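Side-chain contacts in sensory transduction histidine kinase, putative (Borrelia burgdorferi, PDB 5BWJ), which probably acts as a hybrid histidine kinase, of which this periplasmic, Venus-flytrap-fold sensor portion perceives small molecules to set a phosphorelay going: residues Gln15-Pro18 and Phe19-Asn23; Ile121-Asp124 and Ile125-Lys129; Asn203-Leu206 and Phe207-Leu210. All blocks are in the same frame, centred on the assembly; numbering follows the deposited sequence.

Interaction 1 of 3, residues Gln15-Pro18 and Phe19-Asn23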
loop_
_atom_site.group_PDB
_atom_site.type_symbol
_atom_site.label_atom_id
_atom_site.label_comp_id
_atom_site.label_asym_id
_atom_site.label_seq_id
_atom_site.Cartn_x
_atom_site.Cartn_y
_atom_site.Cartn_z
ATOM N N GLN B 15 -5.840 0.840 12.656
ATOM C CA GLN B 15 -4.503 0.903 12.078
ATOM C C GLN B 15 -4.603 1.005 10.562
ATOM O O GLN B 15 -5.570 0.535 9.960
ATOM C CB GLN B 15 -3.678 -0.321 12.477
ATOM C CG GLN B 15 -3.537 -0.506 13.982
ATOM C CD GLN B 15 -2.607 -1.648 14.338
ATOM O OE1 GLN B 15 -1.429 -1.642 13.974
ATOM N NE2 GLN B 15 -3.133 -2.641 15.044
ATOM N N PHE B 16 -3.594 1.620 9.956
ATOM C CA PHE B 16 -3.627 1.958 8.538
ATOM C C PHE B 16 -2.202 2.035 7.999
ATOM O O PHE B 16 -1.633 3.117 7.880
ATOM C CB PHE B 16 -4.367 3.290 8.340
ATOM C CG PHE B 16 -4.601 3.671 6.900
ATOM C CD1 PHE B 16 -5.172 4.896 6.596
ATOM C CD2 PHE B 16 -4.271 2.818 5.858
ATOM C CE1 PHE B 16 -5.397 5.267 5.284
ATOM C CE2 PHE B 16 -4.496 3.185 4.545
ATOM C CZ PHE B 16 -5.059 4.411 4.258
ATOM N N PHE B 17 -1.627 0.880 7.682
ATOM C CA PHE B 17 -0.254 0.820 7.191
ATOM C C PHE B 17 -0.152 1.513 5.835
ATOM O O PHE B 17 -1.003 1.298 4.975
ATOM C CB PHE B 17 0.214 -0.634 7.076
ATOM C CG PHE B 17 1.671 -0.779 6.716
ATOM C CD1 PHE B 17 2.620 -0.995 7.703
ATOM C CD2 PHE B 17 2.090 -0.700 5.396
ATOM C CE1 PHE B 17 3.958 -1.128 7.381
ATOM C CE2 PHE B 17 3.428 -0.832 5.069
ATOM C CZ PHE B 17 4.364 -1.048 6.064
ATOM N N PRO B 18 0.890 2.337 5.626
ATOM C CA PRO B 18 1.992 2.738 6.510
ATOM C C PRO B 18 1.765 4.087 7.197
ATOM O O PRO B 18 2.706 4.656 7.750
ATOM C CB PRO B 18 3.170 2.829 5.544
ATOM C CG PRO B 18 2.538 3.369 4.295
ATOM C CD PRO B 18 1.132 2.797 4.245
ATOM N N PHE B 19 0.539 4.595 7.151
ATOM C CA PHE B 19 0.239 5.910 7.715
ATOM C C PHE B 19 0.333 5.907 9.238
ATOM O O PHE B 19 0.904 6.820 9.831
ATOM C CB PHE B 19 -1.145 6.374 7.263
ATOM C CG PHE B 19 -1.222 6.661 5.792
ATOM C CD1 PHE B 19 -0.958 7.932 5.308
ATOM C CD2 PHE B 19 -1.535 5.657 4.891
ATOM C CE1 PHE B 19 -1.017 8.197 3.955
ATOM C CE2 PHE B 19 -1.595 5.915 3.537
ATOM C CZ PHE B 19 -1.334 7.188 3.067
ATOM N N TYR B 20 -0.227 4.883 9.871
ATOM C CA TYR B 20 -0.046 4.692 11.302
ATOM C C TYR B 20 -0.367 3.254 11.679
ATOM O O TYR B 20 -1.365 2.691 11.229
ATOM C CB TYR B 20 -0.912 5.670 12.106
ATOM C CG TYR B 20 -2.386 5.616 11.781
ATOM C CD1 TYR B 20 -3.236 4.760 12.467
ATOM C CD2 TYR B 20 -2.929 6.427 10.792
ATOM C CE1 TYR B 20 -4.584 4.707 12.173
ATOM C CE2 TYR B 20 -4.274 6.382 10.491
ATOM C CZ TYR B 20 -5.097 5.520 11.183
ATOM O OH TYR B 20 -6.438 5.476 10.886
ATOM N N TYR B 21 0.495 2.661 12.499
ATOM C CA TYR B 21 0.332 1.273 12.912
ATOM C C TYR B 21 1.170 0.981 14.150
ATOM O O TYR B 21 2.142 1.680 14.426
ATOM C CB TYR B 21 0.718 0.326 11.775
ATOM C CG TYR B 21 2.124 0.529 11.254
ATOM C CD1 TYR B 21 2.399 1.499 10.297
ATOM C CD2 TYR B 21 3.176 -0.252 11.714
ATOM C CE1 TYR B 21 3.680 1.685 9.815
ATOM C CE2 TYR B 21 4.462 -0.072 11.238
ATOM C CZ TYR B 21 4.708 0.898 10.288
ATOM O OH TYR B 21 5.986 1.080 9.813
ATOM N N LYS B 22 0.788 -0.058 14.888
ATOM C CA LYS B 22 1.467 -0.405 16.132
ATOM C C LYS B 22 2.767 -1.160 15.885
ATOM O O LYS B 22 2.829 -2.040 15.024
ATOM C CB LYS B 22 0.560 -1.257 17.022
ATOM C CG LYS B 22 -0.723 -0.579 17.463
ATOM C CD LYS B 22 -1.506 -1.482 18.410
ATOM C CE LYS B 22 -2.883 -0.924 18.715
ATOM N NZ LYS B 22 -3.669 -1.836 19.593
ATOM N N ASN B 23 3.796 -0.810 16.653
ATOM C CA ASN B 23 5.055 -1.550 16.654
ATOM C C ASN B 23 5.148 -2.450 17.888
ATOM O O ASN B 23 4.183 -2.579 18.640
ATOM C CB ASN B 23 6.245 -0.584 16.595
ATOM C CG ASN B 23 6.258 0.412 17.744
ATOM O OD1 ASN B 23 5.607 0.216 18.772
ATOM N ND2 ASN B 23 7.014 1.491 17.573
#
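Phe16 O is gripped by two successive amides of one turn, Tyr20 N at 3.0 Å and, through a strongly bent, weak bond, Phe19 N. This is a classic beta bulge, Phe19 and Tyr20 both facing Phe16, in a buried loop of the Venus-flytrap sensor. Phe16 N returns a bond of 2.8 Å to Tyr20 O, completing the antiparallel hydrogen-bonded pair. A cis peptide before Pro18, a bond geometry that proline tolerates well, lies within the reversal of the chain. Just before the bulge, Gln15 suits its place through its reach: its extended chain carries Gln15 OE1 to Lys22 N at 2.9 Å, in a bond that is nearly linear (N-H...O 179°) although the donor lies above the amide plane. The ammonium group of Lys22 instead bonds to Gln141.

Large flat side chains fill the remainder. Phe19 CD2 sits over the centre of the Phe16 ring, whose plane is turned 38° from that of Phe19. Tyr20 CG stands between its own N and carbonyl carbon (chi1 56°), which swings the ring back so that Phe16 CB makes a CH-pi contact over its face; the hydroxyl reaches on to Val13 O. His163 of the second subunit meets the Phe17 ring edge-to-face. Tyr21 packs beside Glu29, which binds magnesium in a structure of this protein. Within the loop, Phe17 CD1 rests over the centre of the Tyr21 ring, 3.6 Å from Tyr21 CE1.

Interaction 2 of 3, residues Ile121-Asp124 and Ile125-Lys129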
loop_
_atom_site.group_PDB
_atom_site.type_symbol
_atom_site.label_atom_id
_atom_site.label_comp_id
_atom_site.label_asym_id
_atom_site.label_seq_id
_atom_site.Cartn_x
_atom_site.Cartn_y
_atom_site.Cartn_z
ATOM N N ILE B 121 -16.467 -0.513 4.803
ATOM C CA ILE B 121 -16.925 -0.825 3.458
ATOM C C ILE B 121 -16.853 -2.332 3.244
ATOM O O ILE B 121 -17.631 -2.902 2.482
ATOM C CB ILE B 121 -16.091 -0.103 2.381
ATOM C CG1 ILE B 121 -16.712 -0.323 0.998
ATOM C CG2 ILE B 121 -14.639 -0.572 2.411
ATOM C CD1 ILE B 121 -16.161 0.596 -0.072
ATOM N N TYR B 122 -15.921 -2.973 3.941
ATOM C CA TYR B 122 -15.711 -4.406 3.802
ATOM C C TYR B 122 -16.908 -5.191 4.325
ATOM O O TYR B 122 -17.240 -6.249 3.791
ATOM C CB TYR B 122 -14.433 -4.823 4.532
ATOM C CG TYR B 122 -13.210 -4.076 4.050
ATOM C CD1 TYR B 122 -12.640 -4.364 2.817
ATOM C CD2 TYR B 122 -12.630 -3.075 4.821
ATOM C CE1 TYR B 122 -11.526 -3.683 2.366
ATOM C CE2 TYR B 122 -11.513 -2.386 4.375
ATOM C CZ TYR B 122 -10.967 -2.697 3.146
ATOM O OH TYR B 122 -9.856 -2.022 2.690
ATOM N N GLU B 123 -17.560 -4.673 5.363
ATOM C CA GLU B 123 -18.759 -5.314 5.887
ATOM C C GLU B 123 -19.872 -5.261 4.849
ATOM O O GLU B 123 -20.548 -6.258 4.604
ATOM C CB GLU B 123 -19.224 -4.649 7.186
ATOM C CG GLU B 123 -20.449 -5.323 7.802
ATOM C CD GLU B 123 -21.002 -4.575 9.000
ATOM O OE1 GLU B 123 -20.450 -3.512 9.352
ATOM O OE2 GLU B 123 -21.994 -5.053 9.591
ATOM N N ASP B 124 -20.056 -4.093 4.239
ATOM C CA ASP B 124 -21.097 -3.910 3.234
ATOM C C ASP B 124 -20.921 -4.870 2.062
ATOM O O ASP B 124 -21.897 -5.428 1.561
ATOM C CB ASP B 124 -21.105 -2.466 2.724
ATOM C CG ASP B 124 -21.650 -1.488 3.746
ATOM O OD1 ASP B 124 -22.343 -1.928 4.687
ATOM O OD2 ASP B 124 -21.390 -0.276 3.605
ATOM N N ILE B 125 -19.677 -5.066 1.635
ATOM C CA ILE B 125 -19.386 -5.946 0.507
ATOM C C ILE B 125 -19.880 -7.363 0.790
ATOM O O ILE B 125 -20.509 -7.988 -0.062
ATOM C CB ILE B 125 -17.873 -5.972 0.187
ATOM C CG1 ILE B 125 -17.420 -4.598 -0.313
ATOM C CG2 ILE B 125 -17.549 -7.021 -0.878
ATOM C CD1 ILE B 125 -15.917 -4.419 -0.357
ATOM N N LEU B 126 -19.605 -7.861 1.991
ATOM C CA LEU B 126 -20.004 -9.216 2.357
ATOM C C LEU B 126 -21.523 -9.351 2.468
ATOM O O LEU B 126 -22.074 -10.424 2.223
ATOM C CB LEU B 126 -19.348 -9.627 3.679
ATOM C CG LEU B 126 -17.818 -9.636 3.708
ATOM C CD1 LEU B 126 -17.314 -10.081 5.074
ATOM C CD2 LEU B 126 -17.243 -10.527 2.615
ATOM N N ARG B 127 -22.199 -8.265 2.832
ATOM C CA ARG B 127 -23.654 -8.286 2.949
ATOM C C ARG B 127 -24.315 -8.196 1.576
ATOM O O ARG B 127 -25.397 -8.741 1.365
ATOM C CB ARG B 127 -24.140 -7.148 3.847
ATOM C CG ARG B 127 -23.682 -7.277 5.292
ATOM C CD ARG B 127 -24.456 -6.363 6.224
ATOM N NE ARG B 127 -23.886 -6.361 7.570
ATOM C CZ ARG B 127 -24.013 -7.358 8.441
ATOM N NH1 ARG B 127 -24.690 -8.452 8.115
ATOM N NH2 ARG B 127 -23.458 -7.264 9.640
ATOM N N LEU B 128 -23.658 -7.510 0.647
ATOM C CA LEU B 128 -24.146 -7.423 -0.726
ATOM C C LEU B 128 -23.937 -8.746 -1.453
ATOM O O LEU B 128 -24.743 -9.135 -2.297
ATOM C CB LEU B 128 -23.446 -6.287 -1.474
ATOM C CG LEU B 128 -24.172 -4.939 -1.486
ATOM C CD1 LEU B 128 -24.645 -4.533 -0.093
ATOM C CD2 LEU B 128 -23.268 -3.866 -2.073
ATOM N N LYS B 129 -22.850 -9.435 -1.117
ATOM C CA LYS B 129 -22.573 -10.754 -1.675
ATOM C C LYS B 129 -23.364 -11.833 -0.938
ATOM O O LYS B 129 -23.241 -13.019 -1.241
ATOM C CB LYS B 129 -21.075 -11.057 -1.605
#
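Ile121 O receives Ile125 N at 3.1 Å, a helical i to i+4 bond, and the two isoleucines also run along the same flank, CG1 of Ile121 lying 4.4 Å from CD1 of Ile125. Both press on Ile185 of strand 184-192, a place suited to branched aliphatic groups. Tyr122 comes next. Tyr122 O takes a weak bond from Leu126 N and lies 3.4 Å from Leu126 CG, while the tyrosine ring turns inward to Val116, with Ile121 CG2 over the centre of one face.

Glu123 carries the polar side-chain contact. With CG anti to the backbone N (chi1 -178°) and the chain extended beyond it, the carboxylate reaches one helical turn ahead. Glu123 OE2 accepts Arg127 NH2 at 2.7 Å and Arg127 NE at 3.1 Å, a side-on salt bridge in which both guanidinium nitrogens converge on one oxygen. That oxygen lies in the guanidinium plane, although the carboxylate itself is turned 59° from it; NH2 uses the anti lone pair. OE1 bonds back to Asn119 N, so the two oxygens tie the carboxylate in different directions, probably limiting its rotation. Long, flexible arginine fits this exposed position, its side chain touching Ile134 and Leu136.

Asp124 sends its carboxylate out of the helix to Val73 N, while Asp124 O takes Leu128 N at 2.9 Å. Arg127 N goes chiefly to Glu123 O, at 3.1 Å, and only weakly to Asp124 O. Leu126, buried against Ile114, Val116 and Ile134, supplies the apolar side. The result is an amphipathic helix packed by its apolar flank on a sheet, the connecting helix of the beta-alpha-beta unit formed by strand 114-117, helix 121-128 and strand 134-137.

Interaction 3 of 3, residues Asn203-Leu206 and Phe207-Leu210. With NO3 (nitrate ion), chain I.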
loop_
_atom_site.group_PDB
_atom_site.type_symbol
_atom_site.label_atom_id
_atom_site.label_comp_id
_atom_site.label_asym_id
_atom_site.label_seq_id
_atom_site.Cartn_x
_atom_site.Cartn_y
_atom_site.Cartn_z
ATOM N N ASN B 203 -9.609 22.767 4.366
ATOM C CA ASN B 203 -9.204 21.962 3.224
ATOM C C ASN B 203 -8.390 20.776 3.726
ATOM O O ASN B 203 -7.224 20.926 4.090
ATOM C CB ASN B 203 -8.396 22.795 2.228
ATOM C CG ASN B 203 -8.005 22.010 0.989
ATOM O OD1 ASN B 203 -8.546 20.937 0.723
ATOM N ND2 ASN B 203 -7.063 22.547 0.220
ATOM N N LEU B 204 -9.017 19.604 3.759
ATOM C CA LEU B 204 -8.397 18.414 4.333
ATOM C C LEU B 204 -7.791 17.506 3.266
ATOM O O LEU B 204 -7.921 16.283 3.333
ATOM C CB LEU B 204 -9.426 17.634 5.159
ATOM C CG LEU B 204 -10.042 18.399 6.335
ATOM C CD1 LEU B 204 -11.097 17.551 7.027
ATOM C CD2 LEU B 204 -8.973 18.829 7.328
ATOM N N ASP B 205 -7.123 18.108 2.288
ATOM C CA ASP B 205 -6.435 17.345 1.254
ATOM C C ASP B 205 -5.037 16.981 1.749
ATOM O O ASP B 205 -4.042 17.580 1.342
ATOM C CB ASP B 205 -6.365 18.139 -0.056
ATOM C CG ASP B 205 -5.996 17.273 -1.250
ATOM O OD1 ASP B 205 -5.500 16.143 -1.046
ATOM O OD2 ASP B 205 -6.202 17.722 -2.397
ATOM N N LEU B 206 -4.974 15.997 2.642
ATOM C CA LEU B 206 -3.709 15.589 3.240
ATOM C C LEU B 206 -2.808 14.909 2.216
ATOM O O LEU B 206 -1.584 14.988 2.307
ATOM C CB LEU B 206 -3.958 14.649 4.423
ATOM C CG LEU B 206 -4.840 15.203 5.543
ATOM C CD1 LEU B 206 -5.084 14.137 6.604
ATOM C CD2 LEU B 206 -4.216 16.443 6.168
ATOM N N PHE B 207 -3.418 14.250 1.238
ATOM C CA PHE B 207 -2.668 13.518 0.224
ATOM C C PHE B 207 -1.783 14.439 -0.612
ATOM O O PHE B 207 -0.724 14.029 -1.084
ATOM C CB PHE B 207 -3.624 12.749 -0.691
ATOM C CG PHE B 207 -2.935 12.028 -1.814
ATOM C CD1 PHE B 207 -2.343 10.795 -1.603
ATOM C CD2 PHE B 207 -2.881 12.584 -3.083
ATOM C CE1 PHE B 207 -1.708 10.128 -2.635
ATOM C CE2 PHE B 207 -2.247 11.922 -4.119
ATOM C CZ PHE B 207 -1.659 10.693 -3.895
ATOM N N SER B 208 -2.215 15.682 -0.790
ATOM C CA SER B 208 -1.465 16.637 -1.598
ATOM C C SER B 208 -0.100 16.938 -0.980
ATOM O O SER B 208 0.841 17.300 -1.688
ATOM C CB SER B 208 -2.256 17.935 -1.768
ATOM O OG SER B 208 -2.404 18.609 -0.531
ATOM N N TYR B 209 0.005 16.784 0.337
ATOM C CA TYR B 209 1.254 17.051 1.040
ATOM C C TYR B 209 2.254 15.911 0.862
ATOM O O TYR B 209 3.381 15.976 1.356
ATOM C CB TYR B 209 0.978 17.304 2.523
ATOM C CG TYR B 209 0.212 18.585 2.744
ATOM C CD1 TYR B 209 0.874 19.767 3.042
ATOM C CD2 TYR B 209 -1.171 18.621 2.621
ATOM C CE1 TYR B 209 0.180 20.945 3.231
ATOM C CE2 TYR B 209 -1.874 19.796 2.806
ATOM C CZ TYR B 209 -1.194 20.954 3.110
ATOM O OH TYR B 209 -1.889 22.126 3.295
ATOM N N LEU B 210 1.828 14.867 0.160
ATOM C CA LEU B 210 2.738 13.849 -0.343
ATOM C C LEU B 210 3.157 14.248 -1.750
ATOM O O LEU B 210 2.404 14.061 -2.708
ATOM C CB LEU B 210 2.078 12.468 -0.341
ATOM C CG LEU B 210 2.499 11.474 0.746
ATOM C CD1 LEU B 210 2.593 12.118 2.118
ATOM C CD2 LEU B 210 1.519 10.309 0.777
HETATM N N NO3 I . -11.097 18.411 1.306
HETATM O O1 NO3 I . -9.858 18.341 1.064
HETATM O O2 NO3 I . -11.570 19.426 1.896
HETATM O O3 NO3 I . -11.864 17.468 0.959
HETATM O O HOH W 1 -6.281 13.613 1.183
#
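Ser208 OG donates to Asp205 O at 2.7 Å, the shortest polar bond across a tight corner in which an inverse gamma turn centred on Asp205 runs into a 3-10 segment at 207-209. The gamma turn is marked by a weak bond from Leu206 N back to Leu204 O. Asp205 O also accepts Ser208 N, weakly at 3.4 Å, so a single serine offers it both hydroxyl and amide. The short side chain can do this because OG stands between its own backbone N and carbonyl carbon (chi1 66°), directed back over the turn.

The carboxylate of Asp205 serves the same amide from another direction. CG is anti to the backbone N, and Asp205 OD1 comes within 3.3 Å of Ser208 N in a second weak bond; Ser83 OG is a further weak partner of OD1. Phe207 N is satisfied by an ordered water at 2.9 Å, which in turn donates weakly to OD1. Aspartate, with a compact acceptor close to the main chain, therefore suits this turn, where several N-H groups need partners.

Upstream, Leu204 N is bonded to O2 of a nitrate, probably from the crystallisation liquor, while Asn203 O accepts Trp39 NE1. Leu204 and Leu206 pack on Val189, fixing the loop to strand 184-192, and Phe207 leans on Ser184 of the second subunit. Farther on, Leu210 N reaches Phe207 O at 3.0 Å, another i to i+3 bond. Tyr209 N donates to Leu206 O at 3.1 Å from above the carbonyl plane, and the same tyrosine brings its ring edge to the preceding carbonyl, Tyr209 CD2 lying 3.3 Å from Asp205 O.

The three contacts are all local but lie in different surroundings. Interaction 1 is almost wholly buried and relies on aromatic rings round a bulge; interactions 2 and 3 are only partly buried, the former pairing opposite charges along a helix, beside strand 134-137, the latter gathering short polar groups round a turn. Interactions 1 and 3 meet common neighbours: Phe19 and Leu210 both touch Ile35 of helix 32-42 and Ile89 of the second subunit. Interaction 2 touches no other chain of the assembly, but shares strand 184-192 with interaction 3. The centres of interactions 1 and 2 are about 24 Å apart, on opposite sides of the chain's centre.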